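Side-chain contacts in putative diguanylate cyclase (GGDEF) with PAS/PAC domain (Rhodopseudomonas palustris, PDB 3LIF), which probably makes cyclic di-GMP from GTP through its GGDEF domain, the chain here being the extracellular sensor domain of the protein: residues L70-I75 with S120-V125; F101-H104 with D108-T111; T211-P214 with T219-L222. One frame throughout, in Å; residues are numbered along the deposited sequence.

Interaction 1. Residues L70-I75 with S120-V125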
ATOM      1  N   LEU A  70      -8.831  -1.278   4.703  1.00 32.79           N
ATOM      2  CA  LEU A  70      -9.509  -1.456   3.437  1.00 32.37           C
ATOM      3  C   LEU A  70     -10.680  -0.537   3.458  1.00 33.18           C
ATOM      4  O   LEU A  70     -11.442  -0.564   4.379  1.00 35.25           O
ATOM      5  CB  LEU A  70      -9.988  -2.874   3.331  1.00 31.67           C
ATOM      6  CG  LEU A  70      -8.856  -3.896   3.219  1.00 31.64           C
ATOM      7  CD1 LEU A  70      -9.421  -5.229   2.783  1.00 30.10           C
ATOM      8  CD2 LEU A  70      -7.789  -3.468   2.211  1.00 33.24           C
ATOM      9  N   SER A  71     -10.820   0.348   2.495  1.00 34.00           N
ATOM     10  CA  SER A  71     -11.980   1.240   2.500  1.00 33.79           C
ATOM     11  C   SER A  71     -13.219   0.499   2.078  1.00 32.85           C
ATOM     12  O   SER A  71     -14.263   0.758   2.582  1.00 33.44           O
ATOM     13  CB  SER A  71     -11.785   2.371   1.511  1.00 33.67           C
ATOM     14  OG  SER A  71     -10.856   3.299   2.043  1.00 38.55           O
ATOM     15  N   ASP A  72     -13.093  -0.392   1.108  1.00 31.95           N
ATOM     16  CA  ASP A  72     -14.236  -1.046   0.514  1.00 31.65           C
ATOM     17  C   ASP A  72     -13.778  -2.266  -0.257  1.00 30.93           C
ATOM     18  O   ASP A  72     -12.558  -2.457  -0.452  1.00 32.31           O
ATOM     19  CB  ASP A  72     -15.007  -0.101  -0.368  1.00 31.57           C
ATOM     20  CG  ASP A  72     -14.148   0.512  -1.422  1.00 34.15           C
ATOM     21  OD1 ASP A  72     -13.102  -0.120  -1.762  1.00 37.32           O
ATOM     22  OD2 ASP A  72     -14.506   1.624  -1.889  1.00 32.22           O
ATOM     23  N   VAL A  73     -14.730  -3.111  -0.648  1.00 28.99           N
ATOM     24  CA  VAL A  73     -14.419  -4.391  -1.309  1.00 27.99           C
ATOM     25  C   VAL A  73     -15.413  -4.697  -2.441  1.00 27.40           C
ATOM     26  O   VAL A  73     -16.642  -4.449  -2.331  1.00 26.95           O
ATOM     27  CB  VAL A  73     -14.515  -5.562  -0.300  1.00 28.10           C
ATOM     28  CG1 VAL A  73     -14.114  -6.872  -0.963  1.00 27.89           C
ATOM     29  CG2 VAL A  73     -13.648  -5.250   0.889  1.00 28.76           C
ATOM     30  N   ALA A  74     -14.936  -5.254  -3.534  1.00 25.67           N
ATOM     31  CA  ALA A  74     -15.916  -5.532  -4.524  1.00 24.90           C
ATOM     32  C   ALA A  74     -15.550  -6.794  -5.264  1.00 25.37           C
ATOM     33  O   ALA A  74     -14.390  -7.235  -5.205  1.00 25.10           O
ATOM     34  CB  ALA A  74     -16.161  -4.342  -5.455  1.00 22.12           C
ATOM     35  N   ILE A  75     -16.587  -7.366  -5.910  1.00 25.67           N
ATOM     36  CA  ILE A  75     -16.464  -8.495  -6.771  1.00 25.89           C
ATOM     37  C   ILE A  75     -16.756  -8.130  -8.235  1.00 26.55           C
ATOM     38  O   ILE A  75     -17.693  -7.370  -8.520  1.00 26.71           O
ATOM     39  CB  ILE A  75     -17.463  -9.529  -6.370  1.00 25.42           C
ATOM     40  CG1 ILE A  75     -17.435  -9.670  -4.852  1.00 26.62           C
ATOM     41  CG2 ILE A  75     -17.109 -10.876  -7.090  1.00 24.77           C
ATOM     42  CD1 ILE A  75     -16.332 -10.608  -4.341  1.00 21.04           C
ATOM     43  N   SER A 120     -10.769   5.480  -8.305  1.00 27.66           N
ATOM     44  CA  SER A 120     -11.643   4.416  -7.886  1.00 27.56           C
ATOM     45  C   SER A 120     -12.979   4.515  -8.583  1.00 27.52           C
ATOM     46  O   SER A 120     -13.672   5.512  -8.435  1.00 27.26           O
ATOM     47  CB  SER A 120     -11.883   4.529  -6.382  1.00 28.36           C
ATOM     48  OG  SER A 120     -13.137   3.984  -5.965  1.00 29.63           O
ATOM     49  N   ARG A 121     -13.357   3.468  -9.308  1.00 27.85           N
ATOM     50  CA  ARG A 121     -14.716   3.345  -9.860  1.00 27.96           C
ATOM     51  C   ARG A 121     -15.824   3.188  -8.815  1.00 29.42           C
ATOM     52  O   ARG A 121     -16.959   2.925  -9.210  1.00 29.61           O
ATOM     53  CB  ARG A 121     -14.820   2.149 -10.795  1.00 26.73           C
ATOM     54  CG  ARG A 121     -13.795   2.095 -11.924  1.00 26.84           C
ATOM     55  CD  ARG A 121     -14.248   2.811 -13.174  1.00 26.27           C
ATOM     56  NE  ARG A 121     -13.247   3.009 -14.225  1.00 25.01           N
ATOM     57  CZ  ARG A 121     -12.832   2.078 -15.088  1.00 25.20           C
ATOM     58  NH1 ARG A 121     -13.267   0.841 -15.042  1.00 26.46           N
ATOM     59  NH2 ARG A 121     -11.952   2.373 -16.014  1.00 25.55           N
ATOM     60  N   THR A 122     -15.546   3.300  -7.498  1.00 30.31           N
ATOM     61  CA  THR A 122     -16.666   3.308  -6.554  1.00 30.88           C
ATOM     62  C   THR A 122     -16.727   4.589  -5.809  1.00 31.37           C
ATOM     63  O   THR A 122     -17.776   4.983  -5.331  1.00 31.90           O
ATOM     64  CB  THR A 122     -16.651   2.198  -5.492  1.00 30.85           C
ATOM     65  OG1 THR A 122     -15.632   2.493  -4.567  1.00 33.86           O
ATOM     66  CG2 THR A 122     -16.412   0.790  -6.070  1.00 30.77           C
ATOM     67  N   SER A 123     -15.599   5.257  -5.657  1.00 32.55           N
ATOM     68  CA  SER A 123     -15.627   6.484  -4.854  1.00 32.60           C
ATOM     69  C   SER A 123     -15.046   7.722  -5.514  1.00 32.52           C
ATOM     70  O   SER A 123     -15.051   8.769  -4.886  1.00 33.03           O
ATOM     71  CB  SER A 123     -14.917   6.275  -3.522  1.00 31.74           C
ATOM     72  OG  SER A 123     -13.529   6.346  -3.752  1.00 34.32           O
ATOM     73  N   GLY A 124     -14.525   7.621  -6.736  1.00 31.95           N
ATOM     74  CA  GLY A 124     -13.966   8.798  -7.374  1.00 32.02           C
ATOM     75  C   GLY A 124     -12.589   9.275  -6.860  1.00 32.83           C
ATOM     76  O   GLY A 124     -11.889  10.011  -7.582  1.00 33.75           O
ATOM     77  N   VAL A 125     -12.183   8.856  -5.648  1.00 31.76           N
ATOM     78  CA  VAL A 125     -10.846   9.118  -5.090  1.00 29.56           C
ATOM     79  C   VAL A 125      -9.686   8.327  -5.720  1.00 29.72           C
ATOM     80  O   VAL A 125      -9.826   7.135  -6.041  1.00 30.05           O
ATOM     81  CB  VAL A 125     -10.827   8.717  -3.615  1.00 30.21           C
ATOM     82  CG1 VAL A 125      -9.418   8.966  -3.032  1.00 26.69           C
ATOM     83  CG2 VAL A 125     -11.972   9.412  -2.857  1.00 26.44           C
TER
HETATM   84  O   HOH W   1     -12.418   2.746  -3.417  1.00 26.73           O
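D72 and T122 meet through a single polar contact, in which the T122 hydroxyl OG1 donates to D72 OD2 over 3.0 Å. The setting is the first of the two five-stranded antiparallel sheets of this PDC (double Cache) sensor: D72 lies on strand 70-76, and T122 sits in the loop joining strands 113-119 and 126-135. With the CA atoms of D72 and T122 8.6 Å apart, side chains have to bridge the gap. The two pass in opposite directions, and the hydroxyl meets OD2 from above the carboxylate plane, 44° out of it. D72 can make this reach because its CG stands between the backbone N and the carbonyl carbon (chi1 56°), on the side of the strand that points to the loop. A74, two residues on and facing the same way, loses a little solvent access to the loop without touching it.

The carboxylate is held at both oxygens. OD1 is hydrogen-bonded to the T148 hydroxyl on the adjacent strand 141-149, while OD2 also accepts a hydrogen bond from water 1, at 2.8 Å. Two donors at OD2 would probably favour the ionised form. The T122 side chain also comes about 3 Å from a bound methylpentanediol, probably left from crystallisation.

S120 shapes the loop through its OG, which accepts from the T122 amide N at 2.9 Å, an ST turn with an N-H...O angle of 155°, and from S123 N at 2.8 Å, an ST motif. The same OG lies 2.9 Å from water 1, linking it to D72 OD2.

Interaction 2. Residues F101-H104 with D108-T111; sequences FRYH and DDHT
Y103 reaches out to D109 with its phenol hydroxyl, and the hydrogen bonds of this contact start there. Y103 OH donates to D109 OD1 over 2.8 Å, a weak bond although short. The two side chains cross at about a right angle, with ring and carboxylate planes turned 48° apart, and the ring carbon Y103 CZ stays 3.8 Å from D109 OD1, so the hydroxyl does the touching. It gets there because CG is anti to the backbone N (chi1 170°), which lets the end of the ring reach the loop.

The second bond lies within the loop. D109 OD2 accepts from T111 N at 3.2 Å, with an N-H...O angle of 150°, an Asx turn that ties the carboxylate to its own backbone and leaves OD1 facing the tyrosine. The contact thus spans the exit from helix 99-106 and the approach to strand 113-119, in the first sheet-bearing half of the PDC fold.

Beyond these bonds the approach is looser. The H104 ring comes near the T111 carbonyl without a bond that can be assigned, and T111 directs its CB toward the helix. Behind them the helix lies on the sheet: H104 rests on L113, S131, F141 and V144, Y103 also touches L113, and the backbone O of H104 is hydrogen-bonded to R133 NE.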
ATOM      1  N   PHE A 101      -7.835  -6.524 -13.397  1.00 25.13           N
ATOM      2  CA  PHE A 101      -8.759  -7.517 -13.902  1.00 25.89           C
ATOM      3  C   PHE A 101      -8.101  -8.272 -15.006  1.00 27.72           C
ATOM      4  O   PHE A 101      -8.066  -9.505 -14.980  1.00 27.96           O
ATOM      5  CB  PHE A 101     -10.055  -6.930 -14.402  1.00 25.74           C
ATOM      6  CG  PHE A 101     -10.862  -7.905 -15.215  1.00 25.39           C
ATOM      7  CD1 PHE A 101     -11.666  -8.831 -14.598  1.00 23.43           C
ATOM      8  CD2 PHE A 101     -10.824  -7.886 -16.603  1.00 25.52           C
ATOM      9  CE1 PHE A 101     -12.417  -9.717 -15.328  1.00 23.73           C
ATOM     10  CE2 PHE A 101     -11.565  -8.821 -17.352  1.00 25.73           C
ATOM     11  CZ  PHE A 101     -12.343  -9.739 -16.706  1.00 24.30           C
ATOM     12  N   ARG A 102      -7.567  -7.549 -15.987  1.00 29.24           N
ATOM     13  CA  ARG A 102      -6.826  -8.223 -17.031  1.00 31.50           C
ATOM     14  C   ARG A 102      -5.731  -9.137 -16.449  1.00 31.46           C
ATOM     15  O   ARG A 102      -5.529 -10.231 -16.930  1.00 31.98           O
ATOM     16  CB  ARG A 102      -6.281  -7.219 -18.070  1.00 32.33           C
ATOM     17  CG  ARG A 102      -7.365  -6.896 -19.109  1.00 38.41           C
ATOM     18  CD  ARG A 102      -7.043  -5.859 -20.133  1.00 43.89           C
ATOM     19  NE  ARG A 102      -6.878  -4.567 -19.485  1.00 52.53           N
ATOM     20  CZ  ARG A 102      -5.674  -4.040 -19.215  1.00 55.72           C
ATOM     21  NH1 ARG A 102      -4.576  -4.725 -19.537  1.00 56.85           N
ATOM     22  NH2 ARG A 102      -5.547  -2.836 -18.641  1.00 53.79           N
ATOM     23  N   TYR A 103      -5.028  -8.708 -15.412  1.00 31.67           N
ATOM     24  CA  TYR A 103      -3.939  -9.514 -14.942  1.00 32.13           C
ATOM     25  C   TYR A 103      -4.433 -10.855 -14.339  1.00 32.52           C
ATOM     26  O   TYR A 103      -3.910 -11.938 -14.644  1.00 31.72           O
ATOM     27  CB  TYR A 103      -3.107  -8.714 -13.965  1.00 32.68           C
ATOM     28  CG  TYR A 103      -2.079  -9.548 -13.247  1.00 36.66           C
ATOM     29  CD1 TYR A 103      -2.438 -10.275 -12.102  1.00 39.90           C
ATOM     30  CD2 TYR A 103      -0.752  -9.634 -13.702  1.00 38.57           C
ATOM     31  CE1 TYR A 103      -1.514 -11.074 -11.427  1.00 42.11           C
ATOM     32  CE2 TYR A 103       0.187 -10.426 -13.034  1.00 41.97           C
ATOM     33  CZ  TYR A 103      -0.200 -11.149 -11.885  1.00 44.47           C
ATOM     34  OH  TYR A 103       0.699 -11.942 -11.160  1.00 46.03           O
ATOM     35  N   HIS A 104      -5.475 -10.820 -13.518  1.00 32.01           N
ATOM     36  CA  HIS A 104      -5.925 -12.070 -12.985  1.00 32.32           C
ATOM     37  C   HIS A 104      -6.540 -13.002 -13.978  1.00 33.60           C
ATOM     38  O   HIS A 104      -6.546 -14.222 -13.745  1.00 34.12           O
ATOM     39  CB  HIS A 104      -6.867 -11.842 -11.825  1.00 32.27           C
ATOM     40  CG  HIS A 104      -6.170 -11.255 -10.645  1.00 32.93           C
ATOM     41  ND1 HIS A 104      -6.605 -10.111 -10.002  1.00 34.83           N
ATOM     42  CD2 HIS A 104      -4.998 -11.591 -10.063  1.00 30.22           C
ATOM     43  CE1 HIS A 104      -5.763  -9.794  -9.035  1.00 32.60           C
ATOM     44  NE2 HIS A 104      -4.775 -10.670  -9.059  1.00 35.41           N
ATOM     45  N   ASP A 108      -2.795 -17.587 -13.509  1.00 43.37           N
ATOM     46  CA  ASP A 108      -3.329 -18.413 -12.412  1.00 44.91           C
ATOM     47  C   ASP A 108      -2.326 -18.374 -11.272  1.00 44.65           C
ATOM     48  O   ASP A 108      -1.418 -19.230 -11.224  1.00 44.86           O
ATOM     49  CB  ASP A 108      -3.458 -19.888 -12.838  1.00 44.91           C
ATOM     50  CG  ASP A 108      -2.105 -20.456 -13.341  0.50 46.60           C
ATOM     51  OD1 ASP A 108      -1.310 -19.680 -13.939  0.50 47.31           O
ATOM     52  OD2 ASP A 108      -1.825 -21.657 -13.133  0.50 47.49           O
ATOM     53  N   ASP A 109      -2.492 -17.410 -10.374  1.00 44.20           N
ATOM     54  CA  ASP A 109      -1.678 -17.327  -9.173  1.00 44.32           C
ATOM     55  C   ASP A 109      -2.376 -16.647  -7.989  1.00 43.89           C
ATOM     56  O   ASP A 109      -3.440 -16.026  -8.133  1.00 44.57           O
ATOM     57  CB  ASP A 109      -0.354 -16.675  -9.469  1.00 44.05           C
ATOM     58  CG  ASP A 109      -0.460 -15.197  -9.634  1.00 47.75           C
ATOM     59  OD1 ASP A 109       0.288 -14.659 -10.488  1.00 51.20           O
ATOM     60  OD2 ASP A 109      -1.256 -14.558  -8.905  1.00 51.03           O
ATOM     61  N   HIS A 110      -1.780 -16.775  -6.814  1.00 42.49           N
ATOM     62  CA  HIS A 110      -2.454 -16.331  -5.611  1.00 41.58           C
ATOM     63  C   HIS A 110      -1.938 -15.047  -5.007  1.00 41.03           C
ATOM     64  O   HIS A 110      -2.315 -14.732  -3.910  1.00 41.52           O
ATOM     65  CB  HIS A 110      -2.438 -17.444  -4.552  1.00 42.12           C
ATOM     66  CG  HIS A 110      -2.936 -18.756  -5.082  0.50 40.71           C
ATOM     67  ND1 HIS A 110      -3.946 -19.477  -4.478  0.50 39.36           N
ATOM     68  CD2 HIS A 110      -2.602 -19.435  -6.202  0.50 37.33           C
ATOM     69  CE1 HIS A 110      -4.188 -20.561  -5.189  0.50 38.88           C
ATOM     70  NE2 HIS A 110      -3.394 -20.551  -6.245  0.50 38.08           N
ATOM     71  N   THR A 111      -1.118 -14.288  -5.713  1.00 39.79           N
ATOM     72  CA  THR A 111      -0.580 -13.055  -5.180  1.00 38.87           C
ATOM     73  C   THR A 111      -1.645 -11.998  -4.904  1.00 37.28           C
ATOM     74  O   THR A 111      -2.431 -11.723  -5.772  1.00 37.44           O
ATOM     75  CB  THR A 111       0.358 -12.442  -6.233  1.00 40.27           C
ATOM     76  OG1 THR A 111       1.538 -13.260  -6.368  1.00 42.09           O
ATOM     77  CG2 THR A 111       0.747 -10.976  -5.858  1.00 39.67           C
TER

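Interaction 3. Residues T211-P214 with T219-L222; sequences TVSP and TKYL
T211 and L222 meet through methyl and chain carbons because the threonine turns OG1 anti to its backbone N (chi1 -167°), leaving CG2 to face the neighbouring strand. There T211 CG2 lies 4.0 Å from L222 CB and equally close to the CD1 methyl. K220 gets to S213 by another route: its chain bends at chi3 (141°), which carries K220 CE to 3.7 Å from S213 CB, a contact of carbon on carbon.

The backbones fix the register of this beta hairpin. T211 and K220 are an antiparallel hydrogen-bonded pair, with T211 N giving to K220 O at 2.8 Å and K220 N to T211 O at 2.9 Å, the latter nearly straight at 171°. V212 and T219 follow as a non-hydrogen-bonded pair whose side chains lie on the other face from those of T211 and K220.

At the polar ends, water 2 lies 2.7 Å from S213 OG and accepts from K220 NZ at 3.2 Å. The lysine ammonium is also hydrogen-bonded to the G166 carbonyl and salt-bridged to D216, while S213 OG is bonded to the backbone N of F215 and D216, in the turn of the hairpin.

Strand 206-212 is an outermost strand of the second five-stranded sheet. Strand 219-226 lies between it and strand 232-239, where K220 rests on A237 and T239.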
ATOM      1  N   THR A 211      20.459  12.783   2.144  1.00 31.15           N
ATOM      2  CA  THR A 211      19.803  13.056   0.866  1.00 30.77           C
ATOM      3  C   THR A 211      18.908  14.290   0.950  1.00 31.41           C
ATOM      4  O   THR A 211      18.794  14.925   1.990  1.00 32.58           O
ATOM      5  CB  THR A 211      18.977  11.822   0.430  1.00 30.58           C
ATOM      6  OG1 THR A 211      18.601  11.975  -0.919  1.00 31.71           O
ATOM      7  CG2 THR A 211      17.724  11.704   1.230  1.00 29.92           C
ATOM      8  N   VAL A 212      18.285  14.677  -0.145  1.00 31.77           N
ATOM      9  CA  VAL A 212      17.456  15.863  -0.102  1.00 30.78           C
ATOM     10  C   VAL A 212      15.987  15.427  -0.227  1.00 31.35           C
ATOM     11  O   VAL A 212      15.637  14.664  -1.097  1.00 31.94           O
ATOM     12  CB  VAL A 212      17.790  16.869  -1.261  1.00 30.96           C
ATOM     13  CG1 VAL A 212      16.840  18.055  -1.214  1.00 31.25           C
ATOM     14  CG2 VAL A 212      19.215  17.355  -1.229  1.00 26.36           C
ATOM     15  N   SER A 213      15.118  15.929   0.632  1.00 31.49           N
ATOM     16  CA  SER A 213      13.725  15.612   0.530  1.00 31.20           C
ATOM     17  C   SER A 213      13.184  16.227  -0.711  1.00 31.81           C
ATOM     18  O   SER A 213      13.380  17.405  -0.986  1.00 33.00           O
ATOM     19  CB  SER A 213      12.945  16.163   1.714  1.00 31.15           C
ATOM     20  OG  SER A 213      11.546  16.082   1.466  1.00 32.80           O
ATOM     21  N   PRO A 214      12.443  15.440  -1.455  1.00 31.80           N
ATOM     22  CA  PRO A 214      11.756  15.968  -2.591  1.00 32.21           C
ATOM     23  C   PRO A 214      10.483  16.686  -2.167  1.00 32.60           C
ATOM     24  O   PRO A 214       9.837  17.327  -3.000  1.00 32.64           O
ATOM     25  CB  PRO A 214      11.393  14.711  -3.390  1.00 31.78           C
ATOM     26  CG  PRO A 214      11.811  13.553  -2.535  1.00 31.05           C
ATOM     27  CD  PRO A 214      12.120  14.039  -1.206  1.00 31.09           C
ATOM     28  N   THR A 219      17.673  19.024   3.677  1.00 35.61           N
ATOM     29  CA  THR A 219      18.648  17.981   3.778  1.00 35.84           C
ATOM     30  C   THR A 219      18.280  17.092   4.943  1.00 35.71           C
ATOM     31  O   THR A 219      17.995  17.614   6.019  1.00 36.63           O
ATOM     32  CB  THR A 219      20.004  18.576   4.111  1.00 35.82           C
ATOM     33  OG1 THR A 219      20.527  19.217   2.959  1.00 37.39           O
ATOM     34  CG2 THR A 219      21.008  17.492   4.507  1.00 37.82           C
ATOM     35  N   LYS A 220      18.302  15.765   4.758  1.00 34.56           N
ATOM     36  CA  LYS A 220      18.125  14.878   5.884  1.00 33.35           C
ATOM     37  C   LYS A 220      18.774  13.548   5.724  1.00 33.04           C
ATOM     38  O   LYS A 220      19.113  13.142   4.617  1.00 32.36           O
ATOM     39  CB  LYS A 220      16.664  14.659   6.194  1.00 33.62           C
ATOM     40  CG  LYS A 220      15.712  15.180   5.184  1.00 32.55           C
ATOM     41  CD  LYS A 220      14.306  15.210   5.779  1.00 32.14           C
ATOM     42  CE  LYS A 220      13.590  16.454   5.314  1.00 33.08           C
ATOM     43  NZ  LYS A 220      12.122  16.277   5.453  1.00 34.81           N
ATOM     44  N   TYR A 221      18.994  12.909   6.869  1.00 32.64           N
ATOM     45  CA  TYR A 221      19.331  11.513   6.910  1.00 33.23           C
ATOM     46  C   TYR A 221      18.057  10.698   6.718  1.00 31.80           C
ATOM     47  O   TYR A 221      17.028  10.998   7.335  1.00 31.05           O
ATOM     48  CB  TYR A 221      19.959  11.140   8.241  1.00 34.23           C
ATOM     49  CG  TYR A 221      21.398  11.497   8.301  1.00 40.43           C
ATOM     50  CD1 TYR A 221      21.791  12.780   8.659  1.00 44.82           C
ATOM     51  CD2 TYR A 221      22.382  10.569   7.969  1.00 47.72           C
ATOM     52  CE1 TYR A 221      23.120  13.149   8.711  1.00 47.74           C
ATOM     53  CE2 TYR A 221      23.759  10.929   8.025  1.00 51.22           C
ATOM     54  CZ  TYR A 221      24.115  12.232   8.397  1.00 50.82           C
ATOM     55  OH  TYR A 221      25.457  12.626   8.465  1.00 51.30           O
ATOM     56  N   LEU A 222      18.160   9.675   5.865  1.00 30.36           N
ATOM     57  CA  LEU A 222      17.071   8.796   5.493  1.00 28.93           C
ATOM     58  C   LEU A 222      17.446   7.323   5.678  1.00 29.41           C
ATOM     59  O   LEU A 222      18.559   6.808   5.267  1.00 30.53           O
ATOM     60  CB  LEU A 222      16.703   9.033   4.023  1.00 29.40           C
ATOM     61  CG  LEU A 222      15.598   8.164   3.355  1.00 27.44           C
ATOM     62  CD1 LEU A 222      14.978   8.912   2.220  1.00 23.66           C
ATOM     63  CD2 LEU A 222      16.103   6.803   2.895  1.00 24.94           C
TER
HETATM   64  O   HOH W   2      10.884  14.239   3.284  1.00 29.47           O

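In the fold
Interactions 1 and 2 belong to the first sheet of the PDC sensor, interaction 3 to the second, which repeats the same strand order. Both segments of interaction 2 fall between those of interaction 1 in sequence; the centres of these two contacts are 19 Å apart and their nearest atoms about 8 Å, so they do not touch. Interaction 3 follows later in the chain, on the opposite side of the chain's centre: its centre lies 34 Å from that of interaction 1 and 37 Å from that of interaction 2. The bound methylpentanediol lies beside interaction 1, at T122, and none of the three contacts can be tied to a known active site.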